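Local structure of SnoaL-like domain-containing protein (Methylibium petroleiphilum PM1, 3G16) at residues 39-44 with 118-124. The protein is of unknown function but has a cystatin-like fold and probably belongs with the SnoaL-like members of the NTF2 superfamily. Numbering follows the deposited sequence.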
loop_
_atom_site.group_PDB
_atom_site.type_symbol
_atom_site.label_atom_id
_atom_site.label_comp_id
_atom_site.label_asym_id
_atom_site.label_seq_id
_atom_site.Cartn_x
_atom_site.Cartn_y
_atom_site.Cartn_z
ATOM N N ALA A 39 18.811 5.843 -1.063
ATOM C CA ALA A 39 17.424 5.426 -1.031
ATOM C C ALA A 39 16.565 6.247 -1.993
ATOM O O ALA A 39 16.793 7.442 -2.184
ATOM C CB ALA A 39 16.853 5.600 0.385
ATOM N N VAL A 40 15.571 5.578 -2.561
ATOM C CA VAL A 40 14.621 6.222 -3.488
ATOM C C VAL A 40 13.202 6.057 -2.934
ATOM O O VAL A 40 12.810 4.989 -2.444
ATOM C CB VAL A 40 14.713 5.660 -4.902
ATOM C CG1 VAL A 40 13.754 6.414 -5.855
ATOM C CG2 VAL A 40 16.146 5.767 -5.452
ATOM N N HIS A 41 12.420 7.127 -3.012
ATOM C CA HIS A 41 10.978 7.105 -2.687
ATOM C C HIS A 41 10.212 7.252 -4.000
ATOM O O HIS A 41 10.481 8.176 -4.805
ATOM C CB HIS A 41 10.608 8.277 -1.804
ATOM C CG HIS A 41 9.358 8.099 -0.989
ATOM N ND1 HIS A 41 8.145 7.638 -1.491
ATOM C CD2 HIS A 41 9.127 8.410 0.299
ATOM C CE1 HIS A 41 7.241 7.661 -0.513
ATOM N NE2 HIS A 41 7.811 8.124 0.593
ATOM N N TYR A 42 9.297 6.324 -4.259
ATOM C CA TYR A 42 8.438 6.341 -5.439
ATOM C C TYR A 42 7.034 6.705 -5.017
ATOM O O TYR A 42 6.586 6.413 -3.886
ATOM C CB TYR A 42 8.447 4.972 -6.099
ATOM C CG TYR A 42 9.799 4.529 -6.588
ATOM C CD1 TYR A 42 10.237 4.889 -7.821
ATOM C CD2 TYR A 42 10.655 3.765 -5.808
ATOM C CE1 TYR A 42 11.485 4.519 -8.292
ATOM C CE2 TYR A 42 11.905 3.378 -6.267
ATOM C CZ TYR A 42 12.319 3.749 -7.512
ATOM O OH TYR A 42 13.570 3.354 -7.996
ATOM N N PHE A 43 6.306 7.245 -6.001
ATOM C CA PHE A 43 4.937 7.735 -5.831
ATOM C C PHE A 43 4.142 7.400 -7.073
ATOM O O PHE A 43 4.718 7.100 -8.096
ATOM C CB PHE A 43 4.926 9.281 -5.660
ATOM C CG PHE A 43 5.769 9.753 -4.543
ATOM C CD1 PHE A 43 5.275 9.800 -3.276
ATOM C CD2 PHE A 43 7.073 10.165 -4.774
ATOM C CE1 PHE A 43 6.042 10.243 -2.218
ATOM C CE2 PHE A 43 7.861 10.615 -3.726
ATOM C CZ PHE A 43 7.370 10.655 -2.448
ATOM N N PRO A 44 2.817 7.527 -6.970
ATOM C CA PRO A 44 2.072 7.369 -8.220
ATOM C C PRO A 44 2.622 8.250 -9.333
ATOM O O PRO A 44 3.007 9.413 -9.070
ATOM C CB PRO A 44 0.656 7.773 -7.802
ATOM C CG PRO A 44 0.569 7.451 -6.387
ATOM C CD PRO A 44 1.946 7.761 -5.816
ATOM N N ARG A 118 15.919 1.397 2.379
ATOM C CA ARG A 118 16.519 1.560 1.034
ATOM C C ARG A 118 15.522 2.007 -0.016
ATOM O O ARG A 118 15.919 2.546 -1.022
ATOM C CB ARG A 118 17.249 0.280 0.580
ATOM C CG ARG A 118 16.368 -0.834 0.208
ATOM C CD ARG A 118 17.179 -2.032 -0.256
ATOM N NE ARG A 118 16.331 -3.081 -0.753
ATOM C CZ ARG A 118 16.756 -4.302 -0.994
ATOM N NH1 ARG A 118 18.027 -4.645 -0.761
ATOM N NH2 ARG A 118 15.916 -5.199 -1.462
ATOM N N GLU A 119 14.240 1.793 0.214
ATOM C CA GLU A 119 13.235 2.153 -0.780
ATOM C C GLU A 119 11.877 2.248 -0.144
ATOM O O GLU A 119 11.548 1.455 0.736
ATOM C CB GLU A 119 13.192 1.071 -1.858
ATOM C CG GLU A 119 12.273 1.371 -3.027
ATOM C CD GLU A 119 12.411 0.358 -4.135
ATOM O OE1 GLU A 119 13.484 0.347 -4.793
ATOM O OE2 GLU A 119 11.499 -0.457 -4.320
ATOM N N ILE A 120 11.071 3.197 -0.638
ATOM C CA ILE A 120 9.661 3.341 -0.231
ATOM C C ILE A 120 8.841 3.481 -1.510
ATOM O O ILE A 120 9.248 4.231 -2.422
ATOM C CB ILE A 120 9.398 4.529 0.720
ATOM C CG1 ILE A 120 10.291 4.425 1.963
ATOM C CG2 ILE A 120 7.905 4.608 1.057
ATOM C CD1 ILE A 120 10.146 5.595 2.920
ATOM N N ARG A 121 7.748 2.736 -1.619
ATOM C CA ARG A 121 6.826 2.804 -2.774
ATOM C C ARG A 121 5.465 3.156 -2.205
ATOM O O ARG A 121 4.884 2.343 -1.493
ATOM C CB ARG A 121 6.812 1.475 -3.510
ATOM C CG ARG A 121 8.178 1.048 -4.038
ATOM C CD ARG A 121 8.101 -0.149 -4.958
ATOM N NE ARG A 121 7.524 -1.346 -4.379
ATOM C CZ ARG A 121 8.186 -2.190 -3.588
ATOM N NH1 ARG A 121 9.442 -1.974 -3.236
ATOM N NH2 ARG A 121 7.586 -3.285 -3.155
ATOM N N ALA A 122 4.950 4.349 -2.560
ATOM C CA ALA A 122 3.689 4.825 -1.978
ATOM C C ALA A 122 2.523 4.826 -2.957
ATOM O O ALA A 122 2.678 5.090 -4.154
ATOM C CB ALA A 122 3.851 6.245 -1.429
ATOM N N PHE A 123 1.361 4.518 -2.393
ATOM C CA PHE A 123 0.081 4.361 -3.099
ATOM C C PHE A 123 -0.945 5.184 -2.355
ATOM O O PHE A 123 -0.816 5.378 -1.138
ATOM C CB PHE A 123 -0.334 2.902 -3.125
ATOM C CG PHE A 123 0.731 2.020 -3.725
ATOM C CD1 PHE A 123 0.800 1.791 -5.075
ATOM C CD2 PHE A 123 1.732 1.493 -2.936
ATOM C CE1 PHE A 123 1.814 1.012 -5.646
ATOM C CE2 PHE A 123 2.758 0.712 -3.484
ATOM C CZ PHE A 123 2.778 0.476 -4.827
ATOM N N TYR A 124 -1.980 5.623 -3.055
ATOM C CA TYR A 124 -2.952 6.547 -2.491
ATOM C C TYR A 124 -4.366 6.059 -2.464
ATOM O O TYR A 124 -4.799 5.330 -3.360
ATOM C CB TYR A 124 -2.984 7.838 -3.309
ATOM C CG TYR A 124 -1.743 8.691 -3.345
ATOM C CD1 TYR A 124 -0.707 8.555 -2.410
ATOM C CD2 TYR A 124 -1.647 9.723 -4.279
ATOM C CE1 TYR A 124 0.417 9.433 -2.441
ATOM C CE2 TYR A 124 -0.549 10.574 -4.302
ATOM C CZ TYR A 124 0.461 10.407 -3.400
ATOM O OH TYR A 124 1.531 11.264 -3.388
HETATM O O HOH W 1 15.050 2.139 -6.066
#
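A chi1 of -157° turns the His-41 ring back beside its own carbonyl carbon and lays it over Ile-120, whose CG2, pointing opposite to that residue's own N, presses one ring face 3.7 Å from the centroid, a CH-pi contact. Ala-122 CB meets the same ring at its edge, and Phe-43 CZ covers the other face. The ring's rotation is fixed by ND1, which donates to Tyr-42 O at 3.1 Å from well above the carbonyl plane. That oxygen also accepts from Ala-122 N, which arrives from the opposite face, so a side chain and the neighbouring strand grip it together.

The backbones run parallel. Tyr-42 N to Ile-120 O is short and nearly straight (2.8 Å, 172°), Ile-120 N reaches Val-40 O at 3.1 Å, and the bond from Val-40 N to Arg-118 O is weak. On the sheet face carrying Val-40, Tyr-42, Glu-119 and Arg-121, the extended Glu-119 brings its carboxylate to the edge of the Tyr-42 ring, the two planes 83° apart. A water joins Tyr-42 OH to Glu-119 OE1, donating to the latter, while Glu-119 OE2 takes Arg-121 NH1 at 2.8 Å on its anti side. Arg-145 also pairs with Glu-119, and Glu-90 of the second subunit with Arg-121. Farther along, Pro-44 CG sits over the Tyr-124 ring, 3.9 Å from its centroid.

Strand 39-42 thus joins 116-124 between 52-53 and 100-111, with helix 9-24 packing on the His-41 and Ile-120 side through Tyr-19: the curved sheet and covering helix of the cystatin-like, NTF2-type alpha+beta fold.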